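Local coordinates for protein group II chitinase (Ostrinia furnacalis, PDB 6JAV) that probably hydrolyses internal linkages of chitin, this chain being catalytic domain 1 of a larger insect family 18 chitinase, here with an inhibitor bound, at residues A[171-176]-A[223-228]; A[196-201]-A[342-347]; A[229-234]-A[244-249]. All blocks are in the same frame, centred on the assembly; numbering follows the deposited sequence.

Coming from the N terminus, the chain first passes 171-176, where barrel strand 165-170 gives way to helix 174-180, and then 196-201, just past strand 192-195. Contact 1 closes a loop of 46 residues when 223-228 returns to 171-176, so it crosses contact 2, whose second half comes much later. Contact 3 follows in series: helix 227-236 turns back onto strand 244-257 after a short connection, nested inside the long loop that contact 2 closes on strand 342-346. Together they run from the glycosylated surface through the helix layer to the barrel interior. T230 and Y200, hydrogen-bonded through their hydroxyls, join contacts 3 and 2.

Contact 1. Residues A[171-176]-A[223-228]; sequences SPNKMV and TYFNAN. With NAG (2-acetamido-2-deoxy-beta-D-glucopyranose), chain C.
Y224 lays its ring against K174 and M175, and it is the side chain to follow here. Its CB leaves the backbone toward 171-176, with chi1 at 48° setting CG between the backbone N and the carbonyl carbon; this swings the ring out over the start of helix 174-180. The first ring atoms meet the aliphatic part of the lysine: CD1 lies 4.2 Å from K174 CB, and CD2 is equally far from K174 CD, so the extended methylenes run across one face. Further out, CE1 reaches M175 SD at 3.9 Å, CE2 comes up to the methionine methyl, and CZ lies 3.8 Å from M175 SD. At the tip, the hydroxyl OH sits 3.6 Å from M175 SD. This is a Met-aromatic contact, the sulfur approaching obliquely, 41° off the ring normal and from the same side as the lysine. The K174 amine itself goes elsewhere, to a salt bridge with D178.

Beside this, F225 puts CE1 at the edge of the Y224 ring, in its plane, and runs alongside N173, whose ND2 is 3.7 Å from F225 CZ. The amide and ring planes are 63° apart. OD1 of that amide caps the helix, accepting weak bonds from the backbone N of M175 and V176.

No direct hydrogen bond crosses the contact. A water does the polar work, donating to P172 O and to Y224 O (2.7 Å to the latter) while accepting from K174 N.

The contact thus brings together the N-terminal ends of two helices on the surface of the TIM barrel. N226 caps helix 227-236 through Y229 N, P172 O is bonded to T230 in that helix, and N228, in its first turn, carries the N-linked sugar on ND2.

Contact 2. Residues A[196-201]-A[342-347]; sequences MTYDYH and GGMIWA
Y198 and M344 meet through their torsions: chi1 of 45° tucks the tyrosine CG between its own backbone N and carbonyl carbon and aims the ring at strand 342-346, while M344 starts out opposite its backbone N and bends at chi2, -90°, to carry its methyl back toward the ring. Across the contact, the nearest neighbours of the tyrosine hydroxyl are carbons. Its OH lies 3.5 Å from M344 CE and also 3.5 Å from W346 CB, and both methionine and tryptophan cross the tyrosine at about a right angle. Beside the phenol, M344 CE also touches M196 CG at 4.1 Å, so the methyl is shared by two residues of 196-201. One face of the Y198 ring lies over the chain's own backbone, with M196 C above its centre.

W346 turns its indole away from Y198. The peptide bond to A347 is cis and A347 CB covers part of one indole face, a non-proline cis bond familiar at this tryptophan in family 18 enzymes. The indole comes within about 5 Å of the inhibitor, and D199, held by Y251 and Q253, touches it.

Strands 192-195 and 342-346 are separated in the barrel by strand 244-257, which pairs with both, so the side chains meet on the inner side of the barrel, bridging over the intervening strand; T197 OG1 bonds to G247 O of that strand.

Contact 3. Residues A[229-234]-A[244-249]; sequences YTIHYW and IVMGMP. With NAG (2-acetamido-2-deoxy-beta-D-glucopyranose), chain C.
I231 and W234, one turn apart on helix 227-236, face I244 and M246 of the barrel strand. Y229 comes first, on the outer side; its ring leads away from the sugar to pack against K174 and Y224, and CD2 alone comes within 4.2 Å of NAG O6. T230 turns inward to polar company: its OG1 bonds to N226 O in the preceding turn and to the Y200 hydroxyl, tying the helix to the loop after strand 192-195.

I231 carries most of the contact. Its chi1 of -64° sets CG1 anti to the carbonyl carbon, and the branch runs on to CD1, which packs 3.8 Å from I244 CG2. The two isoleucines slide past one another in opposite directions. The same branch crosses M246 at about a right angle, with I231 CG1 4.0 Å from M246 SD. M246 is extended until its last torsion, which turns the methyl.

H232 points away from the strand and lies next to the glycan: NAG C6 and C5 sit over one face of its ring, C5 displaced toward the rim. Its ND1 is hydrogen-bonded to N228 O. W234 closes the walk: its CB lies 4.3 Å from I244 CD1 while the indole heads off to meet Y181, NE1 bonding to S171 O.

The contact is apolar throughout. Segments 229-234 and 244-249 run nearly antiparallel, 162° between directions and 10.4 Å between axes, as expected where a TIM-barrel helix lies back along the next strand in a beta-alpha-beta crossover. Strand 244-257 lies between parallel neighbours 192-195 and 342-346, and M246 also touches F334 and I335 of helix 325-337, so it packs between two of the barrel's outer helices.

Contact 1. Residues A[171-176]-A[223-228]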
# COMPACT_ATOMS: atom_id res chain seq x y z
N SER A 171 -7.00 -1.44 6.18
CA SER A 171 -7.48 -0.07 6.13
C SER A 171 -6.88 0.79 7.24
O SER A 171 -6.65 0.32 8.35
CB SER A 171 -8.99 -0.09 6.33
OG SER A 171 -9.50 1.25 6.40
N PRO A 172 -6.69 2.09 6.98
CA PRO A 172 -6.33 3.04 8.04
C PRO A 172 -7.53 3.75 8.66
O PRO A 172 -7.32 4.58 9.55
CB PRO A 172 -5.49 4.06 7.25
CG PRO A 172 -6.25 4.19 5.94
CD PRO A 172 -6.68 2.74 5.65
N ASN A 173 -8.74 3.46 8.18
CA ASN A 173 -9.95 4.23 8.50
C ASN A 173 -10.62 3.60 9.72
O ASN A 173 -11.00 2.43 9.68
CB ASN A 173 -10.85 4.15 7.27
CG ASN A 173 -12.18 4.85 7.43
OD1 ASN A 173 -12.90 4.62 8.39
ND2 ASN A 173 -12.56 5.60 6.41
N LYS A 174 -10.79 4.39 10.79
CA LYS A 174 -11.38 3.92 12.04
C LYS A 174 -12.67 3.13 11.82
O LYS A 174 -12.84 2.05 12.40
CB LYS A 174 -11.66 5.12 12.97
CG LYS A 174 -12.25 4.70 14.31
CD LYS A 174 -12.63 5.93 15.14
CE LYS A 174 -12.92 5.52 16.60
NZ LYS A 174 -14.06 4.56 16.71
N MET A 175 -13.59 3.64 11.00
CA MET A 175 -14.88 2.97 10.81
C MET A 175 -14.72 1.61 10.12
O MET A 175 -15.41 0.64 10.47
CB MET A 175 -15.82 3.84 9.98
CG MET A 175 -16.50 4.93 10.79
SD MET A 175 -15.33 6.25 11.13
CE MET A 175 -15.47 6.33 12.91
N VAL A 176 -13.83 1.54 9.12
CA VAL A 176 -13.57 0.28 8.43
C VAL A 176 -12.88 -0.71 9.36
O VAL A 176 -13.21 -1.89 9.37
CB VAL A 176 -12.75 0.53 7.15
CG1 VAL A 176 -12.43 -0.80 6.48
CG2 VAL A 176 -13.53 1.44 6.22
N THR A 223 -10.65 13.92 13.69
CA THR A 223 -9.42 13.70 14.44
C THR A 223 -8.70 12.43 14.01
O THR A 223 -7.59 12.18 14.49
CB THR A 223 -9.74 13.60 15.94
OG1 THR A 223 -8.57 13.16 16.63
CG2 THR A 223 -10.82 12.61 16.17
N TYR A 224 -9.31 11.61 13.15
CA TYR A 224 -8.78 10.26 12.93
C TYR A 224 -8.18 10.01 11.55
O TYR A 224 -7.62 8.93 11.35
CB TYR A 224 -9.80 9.17 13.29
CG TYR A 224 -11.17 9.36 12.76
CD1 TYR A 224 -11.48 9.03 11.45
CD2 TYR A 224 -12.19 9.79 13.59
CE1 TYR A 224 -12.77 9.19 10.96
CE2 TYR A 224 -13.47 9.95 13.12
CZ TYR A 224 -13.76 9.66 11.80
OH TYR A 224 -15.04 9.82 11.32
N PHE A 225 -8.23 10.96 10.62
CA PHE A 225 -7.65 10.74 9.29
C PHE A 225 -6.19 11.19 9.25
O PHE A 225 -5.79 12.09 8.50
CB PHE A 225 -8.49 11.44 8.22
CG PHE A 225 -9.69 10.66 7.81
CD1 PHE A 225 -10.00 9.45 8.42
CD2 PHE A 225 -10.51 11.11 6.79
CE1 PHE A 225 -11.12 8.72 8.04
CE2 PHE A 225 -11.63 10.39 6.41
CZ PHE A 225 -11.94 9.20 7.03
N ASN A 226 -5.36 10.52 10.05
CA ASN A 226 -3.92 10.73 10.00
C ASN A 226 -3.22 9.47 10.50
O ASN A 226 -3.81 8.67 11.23
CB ASN A 226 -3.51 11.97 10.81
CG ASN A 226 -3.96 11.88 12.27
OD1 ASN A 226 -3.27 11.30 13.10
ND2 ASN A 226 -5.12 12.46 12.56
N ALA A 227 -1.96 9.30 10.08
CA ALA A 227 -1.25 8.06 10.35
C ALA A 227 -1.02 7.84 11.84
O ALA A 227 -1.08 6.71 12.33
CB ALA A 227 0.09 8.04 9.61
N ASN A 228 -0.78 8.93 12.58
CA ASN A 228 -0.55 8.80 14.02
C ASN A 228 -1.77 8.20 14.72
O ASN A 228 -1.65 7.27 15.54
CB ASN A 228 -0.21 10.17 14.61
CG ASN A 228 -0.00 10.10 16.08
OD1 ASN A 228 0.80 9.33 16.56
ND2 ASN A 228 -0.76 10.90 16.81
C1 NAG C . -0.71 10.85 18.24
C2 NAG C . -0.87 12.24 18.85
C3 NAG C . -1.07 12.13 20.37
C4 NAG C . -2.20 11.15 20.70
C5 NAG C . -1.96 9.82 20.01
C6 NAG C . -3.10 8.83 20.21
C7 NAG C . 0.17 14.28 17.96
C8 NAG C . -1.21 14.78 17.73
N2 NAG C . 0.28 13.07 18.53
O3 NAG C . -1.41 13.41 20.87
O4 NAG C . -2.32 10.95 22.10
O5 NAG C . -1.82 10.03 18.60
O6 NAG C . -4.25 9.11 19.42
O7 NAG C . 1.16 14.95 17.68
O HOH W 1 -8.78 6.52 11.00

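Contact 2. Residues A[196-201]-A[342-347]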
# COMPACT_ATOMS: atom_id res chain seq x y z
N MET A 196 -2.32 0.52 5.56
CA MET A 196 -2.28 1.38 4.37
C MET A 196 -2.58 2.82 4.79
O MET A 196 -3.65 3.37 4.50
CB MET A 196 -3.25 0.86 3.33
CG MET A 196 -2.78 -0.48 2.80
SD MET A 196 -3.73 -1.07 1.40
CE MET A 196 -4.97 -1.53 2.35
N THR A 197 -1.57 3.43 5.46
CA THR A 197 -1.63 4.80 5.99
C THR A 197 -1.46 5.82 4.86
O THR A 197 -0.54 6.66 4.86
CB THR A 197 -0.60 5.00 7.11
OG1 THR A 197 0.60 4.26 6.80
CG2 THR A 197 -1.12 4.46 8.45
N TYR A 198 -2.37 5.76 3.90
CA TYR A 198 -2.40 6.67 2.77
C TYR A 198 -3.78 6.60 2.15
O TYR A 198 -4.65 5.83 2.58
CB TYR A 198 -1.28 6.36 1.74
CG TYR A 198 -1.10 4.88 1.39
CD1 TYR A 198 -2.04 4.21 0.64
CD2 TYR A 198 0.02 4.18 1.84
CE1 TYR A 198 -1.87 2.85 0.33
CE2 TYR A 198 0.20 2.82 1.51
CZ TYR A 198 -0.74 2.19 0.76
OH TYR A 198 -0.57 0.86 0.45
N ASP A 199 -3.99 7.43 1.13
CA ASP A 199 -5.32 7.64 0.55
C ASP A 199 -6.34 8.13 1.59
O ASP A 199 -7.53 7.83 1.48
CB ASP A 199 -5.84 6.40 -0.19
CG ASP A 199 -5.05 6.10 -1.44
OD1 ASP A 199 -4.27 6.98 -1.89
OD2 ASP A 199 -5.18 4.97 -1.95
N TYR A 200 -5.87 8.91 2.57
CA TYR A 200 -6.82 9.52 3.50
C TYR A 200 -7.67 10.56 2.80
O TYR A 200 -8.79 10.84 3.24
CB TYR A 200 -6.07 10.21 4.62
CG TYR A 200 -5.47 9.28 5.64
CD1 TYR A 200 -6.25 8.75 6.68
CD2 TYR A 200 -4.12 8.95 5.59
CE1 TYR A 200 -5.69 7.93 7.63
CE2 TYR A 200 -3.54 8.14 6.55
CZ TYR A 200 -4.33 7.62 7.58
OH TYR A 200 -3.73 6.82 8.51
N HIS A 201 -7.17 11.14 1.71
CA HIS A 201 -7.84 12.20 0.96
C HIS A 201 -7.58 12.00 -0.52
O HIS A 201 -6.56 11.42 -0.90
CB HIS A 201 -7.35 13.59 1.41
CG HIS A 201 -7.69 13.87 2.84
ND1 HIS A 201 -9.00 14.00 3.27
CD2 HIS A 201 -6.91 13.96 3.95
CE1 HIS A 201 -9.00 14.18 4.59
NE2 HIS A 201 -7.75 14.17 5.02
N GLY A 342 8.24 -2.06 11.04
CA GLY A 342 8.99 -1.44 9.94
C GLY A 342 8.07 -0.61 9.06
O GLY A 342 7.06 -0.07 9.52
N GLY A 343 8.46 -0.53 7.78
CA GLY A 343 7.79 0.33 6.84
C GLY A 343 7.35 -0.49 5.64
O GLY A 343 7.81 -1.61 5.43
N MET A 344 6.44 0.10 4.87
CA MET A 344 5.92 -0.53 3.66
C MET A 344 5.77 0.56 2.62
O MET A 344 5.43 1.70 2.97
CB MET A 344 4.56 -1.20 3.94
CG MET A 344 3.85 -1.79 2.73
SD MET A 344 2.75 -0.57 1.93
CE MET A 344 1.29 -0.71 2.97
N ILE A 345 5.98 0.23 1.34
CA ILE A 345 5.78 1.21 0.27
C ILE A 345 4.81 0.69 -0.78
O ILE A 345 4.87 -0.47 -1.20
CB ILE A 345 7.09 1.67 -0.40
CG1 ILE A 345 7.85 0.51 -1.07
CG2 ILE A 345 7.96 2.41 0.61
CD1 ILE A 345 8.53 0.92 -2.39
N TRP A 346 3.94 1.58 -1.23
CA TRP A 346 3.14 1.41 -2.44
C TRP A 346 3.62 2.50 -3.39
O TRP A 346 3.26 3.67 -3.20
CB TRP A 346 1.64 1.63 -2.17
CG TRP A 346 0.91 1.30 -3.45
CD1 TRP A 346 0.65 2.15 -4.52
CD2 TRP A 346 0.49 0.00 -3.86
NE1 TRP A 346 0.04 1.44 -5.54
CE2 TRP A 346 -0.06 0.12 -5.15
CE3 TRP A 346 0.53 -1.26 -3.26
CZ2 TRP A 346 -0.58 -0.98 -5.83
CZ3 TRP A 346 0.00 -2.34 -3.93
CH2 TRP A 346 -0.54 -2.19 -5.20
N ALA A 347 4.38 2.15 -4.43
CA ALA A 347 4.84 0.81 -4.82
C ALA A 347 6.20 1.06 -5.50
O ALA A 347 6.56 2.21 -5.80
CB ALA A 347 3.87 0.16 -5.79

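Contact 3. Residues A[229-234]-A[244-249]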
# COMPACT_ATOMS: atom_id res chain seq x y z
N TYR A 229 -2.97 8.71 14.40
CA TYR A 229 -4.17 8.13 14.99
C TYR A 229 -4.33 6.67 14.57
O TYR A 229 -4.58 5.78 15.40
CB TYR A 229 -5.42 8.92 14.58
CG TYR A 229 -6.66 8.34 15.22
CD1 TYR A 229 -7.34 7.26 14.65
CD2 TYR A 229 -7.13 8.85 16.42
CE1 TYR A 229 -8.45 6.71 15.28
CE2 TYR A 229 -8.23 8.30 17.04
CZ TYR A 229 -8.88 7.24 16.46
OH TYR A 229 -9.99 6.68 17.08
N THR A 230 -4.19 6.40 13.27
CA THR A 230 -4.41 5.05 12.75
C THR A 230 -3.49 4.03 13.41
O THR A 230 -3.93 2.93 13.78
CB THR A 230 -4.15 5.08 11.25
OG1 THR A 230 -5.16 5.85 10.59
CG2 THR A 230 -4.13 3.66 10.68
N ILE A 231 -2.20 4.34 13.49
CA ILE A 231 -1.26 3.37 14.04
C ILE A 231 -1.54 3.13 15.52
O ILE A 231 -1.56 1.98 15.99
CB ILE A 231 0.19 3.83 13.77
CG1 ILE A 231 0.50 3.87 12.26
CG2 ILE A 231 1.19 2.97 14.56
CD1 ILE A 231 0.42 2.51 11.59
N HIS A 232 -1.82 4.20 16.27
CA HIS A 232 -2.14 4.00 17.67
C HIS A 232 -3.46 3.26 17.84
O HIS A 232 -3.61 2.49 18.79
CB HIS A 232 -2.20 5.36 18.37
CG HIS A 232 -0.86 5.88 18.77
ND1 HIS A 232 -0.18 6.85 18.06
CD2 HIS A 232 -0.07 5.58 19.83
CE1 HIS A 232 0.97 7.11 18.66
NE2 HIS A 232 1.06 6.36 19.74
N TYR A 233 -4.39 3.42 16.91
CA TYR A 233 -5.67 2.73 17.00
C TYR A 233 -5.51 1.24 16.76
O TYR A 233 -6.08 0.42 17.49
CB TYR A 233 -6.66 3.35 16.02
CG TYR A 233 -8.09 2.97 16.32
CD1 TYR A 233 -8.67 3.34 17.52
CD2 TYR A 233 -8.85 2.26 15.42
CE1 TYR A 233 -9.98 2.99 17.81
CE2 TYR A 233 -10.17 1.92 15.70
CZ TYR A 233 -10.72 2.28 16.90
OH TYR A 233 -12.03 1.95 17.18
N TRP A 234 -4.72 0.84 15.74
CA TRP A 234 -4.42 -0.59 15.58
C TRP A 234 -3.82 -1.18 16.86
O TRP A 234 -4.18 -2.29 17.26
CB TRP A 234 -3.53 -0.83 14.34
CG TRP A 234 -4.33 -0.93 13.09
CD1 TRP A 234 -4.64 0.07 12.21
CD2 TRP A 234 -4.95 -2.12 12.58
NE1 TRP A 234 -5.44 -0.42 11.19
CE2 TRP A 234 -5.65 -1.76 11.41
CE3 TRP A 234 -5.00 -3.45 13.04
CZ2 TRP A 234 -6.40 -2.69 10.67
CZ3 TRP A 234 -5.73 -4.38 12.29
CH2 TRP A 234 -6.42 -3.99 11.11
N ILE A 244 3.22 -4.42 13.18
CA ILE A 244 2.79 -3.33 12.29
C ILE A 244 3.92 -2.90 11.38
O ILE A 244 5.03 -2.60 11.83
CB ILE A 244 2.28 -2.14 13.11
CG1 ILE A 244 1.03 -2.55 13.90
CG2 ILE A 244 1.98 -0.93 12.21
CD1 ILE A 244 0.64 -1.53 14.90
N VAL A 245 3.63 -2.82 10.08
CA VAL A 245 4.48 -2.06 9.17
C VAL A 245 3.64 -0.92 8.61
O VAL A 245 2.49 -1.13 8.19
CB VAL A 245 5.13 -2.93 8.06
CG1 VAL A 245 6.00 -4.03 8.70
CG2 VAL A 245 4.13 -3.56 7.15
N MET A 246 4.20 0.29 8.63
CA MET A 246 3.47 1.50 8.27
C MET A 246 3.65 1.81 6.79
O MET A 246 4.78 2.03 6.32
CB MET A 246 3.96 2.68 9.09
CG MET A 246 3.14 3.93 8.77
SD MET A 246 3.52 5.22 9.98
CE MET A 246 4.85 5.95 9.12
N GLY A 247 2.53 1.92 6.08
CA GLY A 247 2.58 2.23 4.65
C GLY A 247 2.97 3.67 4.37
O GLY A 247 2.54 4.61 5.06
N MET A 248 3.73 3.85 3.29
CA MET A 248 4.11 5.16 2.81
C MET A 248 3.90 5.22 1.29
O MET A 248 4.29 4.27 0.57
CB MET A 248 5.55 5.46 3.20
CG MET A 248 5.77 5.76 4.77
SD MET A 248 7.50 5.65 5.15
CE MET A 248 7.68 3.88 5.26
N PRO A 249 3.24 6.26 0.79
CA PRO A 249 2.92 6.35 -0.65
C PRO A 249 4.09 6.91 -1.47
O PRO A 249 4.69 7.93 -1.11
CB PRO A 249 1.73 7.32 -0.69
CG PRO A 249 2.01 8.26 0.48
CD PRO A 249 2.70 7.41 1.56
C1 NAG C . -0.71 10.85 18.24
C2 NAG C . -0.87 12.24 18.85
C3 NAG C . -1.07 12.13 20.37
C4 NAG C . -2.20 11.15 20.70
C5 NAG C . -1.96 9.82 20.01
C6 NAG C . -3.10 8.83 20.21
C7 NAG C . 0.17 14.28 17.96
C8 NAG C . -1.21 14.78 17.73
N2 NAG C . 0.28 13.07 18.53
O3 NAG C . -1.41 13.41 20.87
O4 NAG C . -2.32 10.95 22.10
O5 NAG C . -1.82 10.03 18.60
O6 NAG C . -4.25 9.11 19.42
O7 NAG C . 1.16 14.95 17.68